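Local coordinates for protein dendroaspis polylepis MT9 (Dendroaspis polylepis, PDB 6R5M) that antagonises the muscarinic M2 acetylcholine receptor as a short-chain three-finger toxin and reverses the arterial relaxation that agonists of this receptor induce, at residues I2-Q6 and I31-C36; N20-S26 and R45-T51. One frame throughout, in Å; residues are numbered along the deposited sequence.

Contact 1: residues I2-Q6 and I31-C36; sequences ICHIQ and IIGRGC. With SO4 (sulfate ion), chain D.
In the three-finger fold of MT9 the first finger lies against the edge strand of the central sheet, and His4, Ile5 and Gln6 meet Arg34 and Gly35 along that seam. The strand axes run nearly antiparallel, 172° apart, and one backbone hydrogen bond joins the segments, from Gln6 N to Arg34 O (3.0 Å). Ile5 CA adds a C-H...O contact to the same carbonyl oxygen. Ile5 CD1 presses tightly on Gly35 CA at 3.5 Å.

The longer side chains converge on Arg34. Gln6, with CG anti to its backbone N (chi1 -167°) and a bend at chi2, turns OE1 to accept a bent hydrogen bond from Arg34 NE (2.9 Å), lying 34° out of the guanidinium plane. His4 CB lies over one guanidinium face, 3.5 Å above its plane and offset toward the rim. Arg34 NH1 and NH2 grip a sulfate through its O4 (2.8 Å) and O2 (2.7 Å), while NH1 also bonds Tyr57 O. With all three nitrogens engaged, the guanidinium is fixed in rotation. The sulfate, probably from the crystallisation liquor and also bonded by Gly12 N, may offset part of the arginine's charge and marks a place able to hold an anion.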
# COMPACT_ATOMS: atom_id res chain seq x y z
N ILE A 2 -6.88 -8.63 -1.51
CA ILE A 2 -6.98 -7.70 -2.63
C ILE A 2 -6.50 -6.33 -2.13
O ILE A 2 -7.07 -5.80 -1.18
CB ILE A 2 -8.41 -7.67 -3.26
CG1 ILE A 2 -8.75 -9.05 -3.90
CG2 ILE A 2 -8.55 -6.52 -4.29
CD1 ILE A 2 -10.23 -9.35 -4.06
N CYS A 3 -5.45 -5.77 -2.75
CA CYS A 3 -4.86 -4.50 -2.33
C CYS A 3 -4.88 -3.47 -3.45
O CYS A 3 -4.62 -3.81 -4.61
CB CYS A 3 -3.43 -4.70 -1.82
SG CYS A 3 -3.25 -5.98 -0.54
N HIS A 4 -5.05 -2.18 -3.07
CA HIS A 4 -4.93 -1.03 -3.99
C HIS A 4 -3.44 -0.97 -4.39
O HIS A 4 -2.57 -1.20 -3.54
CB HIS A 4 -5.32 0.29 -3.29
CG HIS A 4 -6.78 0.47 -3.03
ND1 HIS A 4 -7.65 0.91 -4.04
CD2 HIS A 4 -7.49 0.33 -1.88
CE1 HIS A 4 -8.85 0.98 -3.47
NE2 HIS A 4 -8.80 0.65 -2.18
N ILE A 5 -3.17 -0.78 -5.70
CA ILE A 5 -1.80 -0.69 -6.20
C ILE A 5 -1.57 0.70 -6.73
O ILE A 5 -2.42 1.23 -7.43
CB ILE A 5 -1.42 -1.78 -7.26
CG1 ILE A 5 -1.61 -3.21 -6.71
CG2 ILE A 5 0.00 -1.58 -7.83
CD1 ILE A 5 -0.55 -3.75 -5.72
N GLN A 6 -0.41 1.26 -6.43
CA GLN A 6 -0.03 2.58 -6.92
C GLN A 6 0.66 2.48 -8.28
O GLN A 6 1.66 1.77 -8.43
CB GLN A 6 0.87 3.29 -5.89
CG GLN A 6 1.06 4.78 -6.17
CD GLN A 6 -0.16 5.65 -5.88
OE1 GLN A 6 -1.14 5.23 -5.26
NE2 GLN A 6 -0.10 6.89 -6.34
N ILE A 31 2.23 9.92 -1.11
CA ILE A 31 2.23 8.48 -1.31
C ILE A 31 3.37 8.06 -2.24
O ILE A 31 3.43 8.50 -3.39
CB ILE A 31 0.84 7.95 -1.77
CG1 ILE A 31 -0.25 8.25 -0.73
CG2 ILE A 31 0.90 6.45 -2.06
CD1 ILE A 31 -1.43 8.84 -1.26
N ILE A 32 4.28 7.22 -1.73
CA ILE A 32 5.41 6.71 -2.51
C ILE A 32 5.15 5.27 -2.97
O ILE A 32 5.86 4.75 -3.84
CB ILE A 32 6.79 6.89 -1.83
CG1 ILE A 32 6.88 6.18 -0.46
CG2 ILE A 32 7.15 8.35 -1.70
CD1 ILE A 32 8.33 6.02 0.06
N GLY A 33 4.10 4.65 -2.43
CA GLY A 33 3.71 3.30 -2.80
C GLY A 33 2.49 2.77 -2.09
O GLY A 33 2.15 3.22 -0.99
N ARG A 34 1.80 1.84 -2.74
CA ARG A 34 0.62 1.13 -2.25
C ARG A 34 0.67 -0.22 -2.92
O ARG A 34 0.77 -0.30 -4.15
CB ARG A 34 -0.69 1.84 -2.65
CG ARG A 34 -1.07 3.08 -1.84
CD ARG A 34 -2.52 3.50 -2.06
NE ARG A 34 -2.84 3.61 -3.48
CZ ARG A 34 -4.06 3.70 -3.99
NH1 ARG A 34 -5.12 3.74 -3.18
NH2 ARG A 34 -4.24 3.78 -5.30
N GLY A 35 0.63 -1.28 -2.12
CA GLY A 35 0.66 -2.62 -2.68
C GLY A 35 0.49 -3.76 -1.72
O GLY A 35 -0.12 -3.60 -0.66
N CYS A 36 1.05 -4.91 -2.10
CA CYS A 36 1.00 -6.19 -1.39
C CYS A 36 2.03 -6.24 -0.25
O CYS A 36 3.12 -5.69 -0.37
CB CYS A 36 1.22 -7.34 -2.37
SG CYS A 36 0.06 -7.38 -3.76
S SO4 D . -7.47 4.80 -5.83
O1 SO4 D . -8.81 4.83 -6.46
O2 SO4 D . -6.52 4.21 -6.77
O3 SO4 D . -7.06 6.16 -5.50
O4 SO4 D . -7.52 3.99 -4.61

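Contact 2: residues N20-S26 and R45-T51; sequences NSCYKMS and RQVQCCT. With PGO (S-1,2-propanediol), chain F.
Cys22 and Cys50, Lys24 and Gln48, and Ser26 and Gln46 are the hydrogen-bonded pairs of an antiparallel ladder that joins segments 20-26 and 45-51. Each pair exchanges two N-H...O bonds, six in all. Cys22 N reaches Cys50 O at 2.8 Å. The return bond, from Cys50 N to Cys22 O, is the longest at 3.1 Å. At the non-hydrogen-bonded pairs, Tyr23 with Cys49 and Met25 with Val47, C-H...O contacts such as Tyr23 CA to Gln48 O fill in between.

Apolar contacts predominate on the face bearing Tyr23, Met25, Val47 and Cys49. The Met25 chain, extended through chi1 and chi2, bends at chi3 (-90°) and so turns CE to Val47 CG2 (3.7 Å). Val47 CG1 and Cys49 SG both approach Tyr23 CB, whereas the phenol leads away from the ladder. Set apart from these is a close sulfur-guanidinium approach, Met25 SD to Arg45 NH1 at 3.6 Å.

The other face is mixed. Cys22 CB packs on Cys50 SG, while Lys24, Gln48, Ser26 and Gln46 bring polar groups. Lys24 and Gln48 lie side by side and point the same way, with Lys24 CE 3.7 Å from Gln48 OE1; the ammonium itself forms a salt bridge with the terminal carboxylate of Tyr57. A water bridges the strands between Lys24 O and Gln48 OE1 (2.7 Å); it may donate to them, but has more acceptors in reach than protons.

Beyond the ladder, Ser21 OG meets Thr51 CG2 and shares a long hydrogen bond of 3.3 Å with O2 of a propanediol, probably from the crystallisation liquor. Disulfides from Cys22 to Cys3, Cys49 to Cys38 and Cys50 to Cys55 tie the ladder to the rest of the chain. It is one half of the central three-stranded antiparallel sheet that, with the disulfide core, characterises three-finger toxins.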
# COMPACT_ATOMS: atom_id res chain seq x y z
N ASN A 20 -1.17 -11.72 3.09
CA ASN A 20 -2.34 -11.44 3.90
C ASN A 20 -2.51 -9.92 4.11
O ASN A 20 -3.63 -9.46 4.36
CB ASN A 20 -2.21 -12.14 5.24
CG ASN A 20 -3.47 -12.18 6.03
OD1 ASN A 20 -4.57 -12.49 5.54
ND2 ASN A 20 -3.33 -11.89 7.30
N SER A 21 -1.42 -9.14 3.98
CA SER A 21 -1.43 -7.70 4.21
C SER A 21 -1.32 -6.82 2.96
O SER A 21 -0.86 -7.25 1.90
CB SER A 21 -0.35 -7.29 5.21
OG SER A 21 -0.42 -8.02 6.42
N CYS A 22 -1.78 -5.58 3.12
CA CYS A 22 -1.72 -4.48 2.16
C CYS A 22 -0.94 -3.38 2.87
O CYS A 22 -0.92 -3.33 4.11
CB CYS A 22 -3.11 -3.98 1.78
SG CYS A 22 -4.22 -5.23 1.08
N TYR A 23 -0.36 -2.46 2.10
CA TYR A 23 0.36 -1.33 2.68
C TYR A 23 0.15 -0.05 1.91
O TYR A 23 -0.17 -0.06 0.72
CB TYR A 23 1.87 -1.63 2.81
CG TYR A 23 2.64 -1.48 1.52
CD1 TYR A 23 2.79 -2.56 0.65
CD2 TYR A 23 3.22 -0.27 1.16
CE1 TYR A 23 3.50 -2.43 -0.54
CE2 TYR A 23 3.90 -0.12 -0.05
CZ TYR A 23 4.04 -1.21 -0.89
OH TYR A 23 4.73 -1.07 -2.07
N LYS A 24 0.42 1.06 2.58
CA LYS A 24 0.44 2.39 2.02
C LYS A 24 1.67 3.04 2.62
O LYS A 24 1.78 3.16 3.84
CB LYS A 24 -0.85 3.17 2.35
CG LYS A 24 -0.92 4.53 1.65
CD LYS A 24 -2.35 5.06 1.56
CE LYS A 24 -2.72 5.88 2.77
NZ LYS A 24 -4.00 6.59 2.54
N MET A 25 2.61 3.41 1.75
CA MET A 25 3.86 4.03 2.16
C MET A 25 3.88 5.49 1.75
O MET A 25 3.58 5.82 0.59
CB MET A 25 5.06 3.26 1.58
CG MET A 25 6.38 3.64 2.24
SD MET A 25 7.76 2.64 1.65
CE MET A 25 7.68 1.31 2.81
N SER A 26 4.19 6.38 2.71
CA SER A 26 4.24 7.82 2.49
C SER A 26 5.44 8.54 3.10
O SER A 26 6.04 8.06 4.06
CB SER A 26 2.91 8.49 2.85
OG SER A 26 2.68 8.48 4.25
N ARG A 45 9.94 8.02 6.20
CA ARG A 45 9.08 7.02 5.56
C ARG A 45 8.10 6.41 6.57
O ARG A 45 8.51 5.87 7.60
CB ARG A 45 9.95 5.94 4.93
CG ARG A 45 9.43 5.43 3.61
CD ARG A 45 10.57 5.17 2.65
NE ARG A 45 11.59 4.28 3.20
CZ ARG A 45 11.94 3.11 2.68
NH1 ARG A 45 11.35 2.66 1.58
NH2 ARG A 45 12.89 2.38 3.25
N GLN A 46 6.80 6.52 6.27
CA GLN A 46 5.73 6.04 7.14
C GLN A 46 4.91 4.98 6.42
O GLN A 46 4.46 5.23 5.31
CB GLN A 46 4.80 7.20 7.59
CG GLN A 46 5.50 8.45 8.11
CD GLN A 46 5.73 8.41 9.60
OE1 GLN A 46 4.85 8.74 10.39
NE2 GLN A 46 6.93 8.05 10.01
N VAL A 47 4.73 3.81 7.06
CA VAL A 47 3.96 2.69 6.50
C VAL A 47 2.67 2.49 7.30
O VAL A 47 2.68 2.54 8.53
CB VAL A 47 4.72 1.32 6.40
CG1 VAL A 47 4.17 0.45 5.27
CG2 VAL A 47 6.21 1.52 6.24
N GLN A 48 1.58 2.25 6.59
CA GLN A 48 0.28 1.92 7.16
C GLN A 48 -0.04 0.54 6.63
O GLN A 48 -0.14 0.35 5.42
CB GLN A 48 -0.80 2.93 6.71
CG GLN A 48 -0.79 4.26 7.46
CD GLN A 48 -1.58 5.31 6.72
OE1 GLN A 48 -1.01 6.17 6.03
NE2 GLN A 48 -2.90 5.25 6.80
N CYS A 49 -0.09 -0.46 7.52
CA CYS A 49 -0.39 -1.84 7.10
C CYS A 49 -1.76 -2.28 7.60
O CYS A 49 -2.17 -1.88 8.68
CB CYS A 49 0.70 -2.81 7.54
SG CYS A 49 2.29 -2.52 6.75
N CYS A 50 -2.44 -3.11 6.81
CA CYS A 50 -3.79 -3.61 7.12
C CYS A 50 -3.99 -4.97 6.46
O CYS A 50 -3.25 -5.31 5.54
CB CYS A 50 -4.84 -2.59 6.67
SG CYS A 50 -4.69 -2.09 4.94
N THR A 51 -4.98 -5.75 6.93
CA THR A 51 -5.17 -7.13 6.45
C THR A 51 -6.58 -7.46 5.89
O THR A 51 -7.02 -8.60 6.02
CB THR A 51 -4.78 -8.12 7.57
OG1 THR A 51 -5.61 -7.89 8.71
CG2 THR A 51 -3.30 -8.03 7.95
C1 PGO F . 2.46 -10.04 4.54
C2 PGO F . 2.18 -11.22 5.44
C3 PGO F . 1.69 -12.40 4.66
O1 PGO F . 3.85 -9.94 4.22
O2 PGO F . 1.21 -10.86 6.42
O HOH W 1 1.46 5.90 4.87

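Strand 22-27 stands between the two outer strands of the central sheet, so contact 2 pairs it with strand 45-50 on one side, while strand 30-36, on its other side, meets the first finger in contact 1. The contact centres lie only 8 Å apart. A disulfide joins them directly, Cys3 SG to Cys22 SG at 2.0 Å, and Gly33 O probably accepts a hydrogen bond from Met25 N at 2.8 Å, within a classic beta bulge where Ile32 and Gly33 both face Met25. Further along, Ile32 CD1 packs on Arg45 CD (3.5 Å). Tyr57, at the C-terminus, serves both contacts by bonding Arg34 and Lys24.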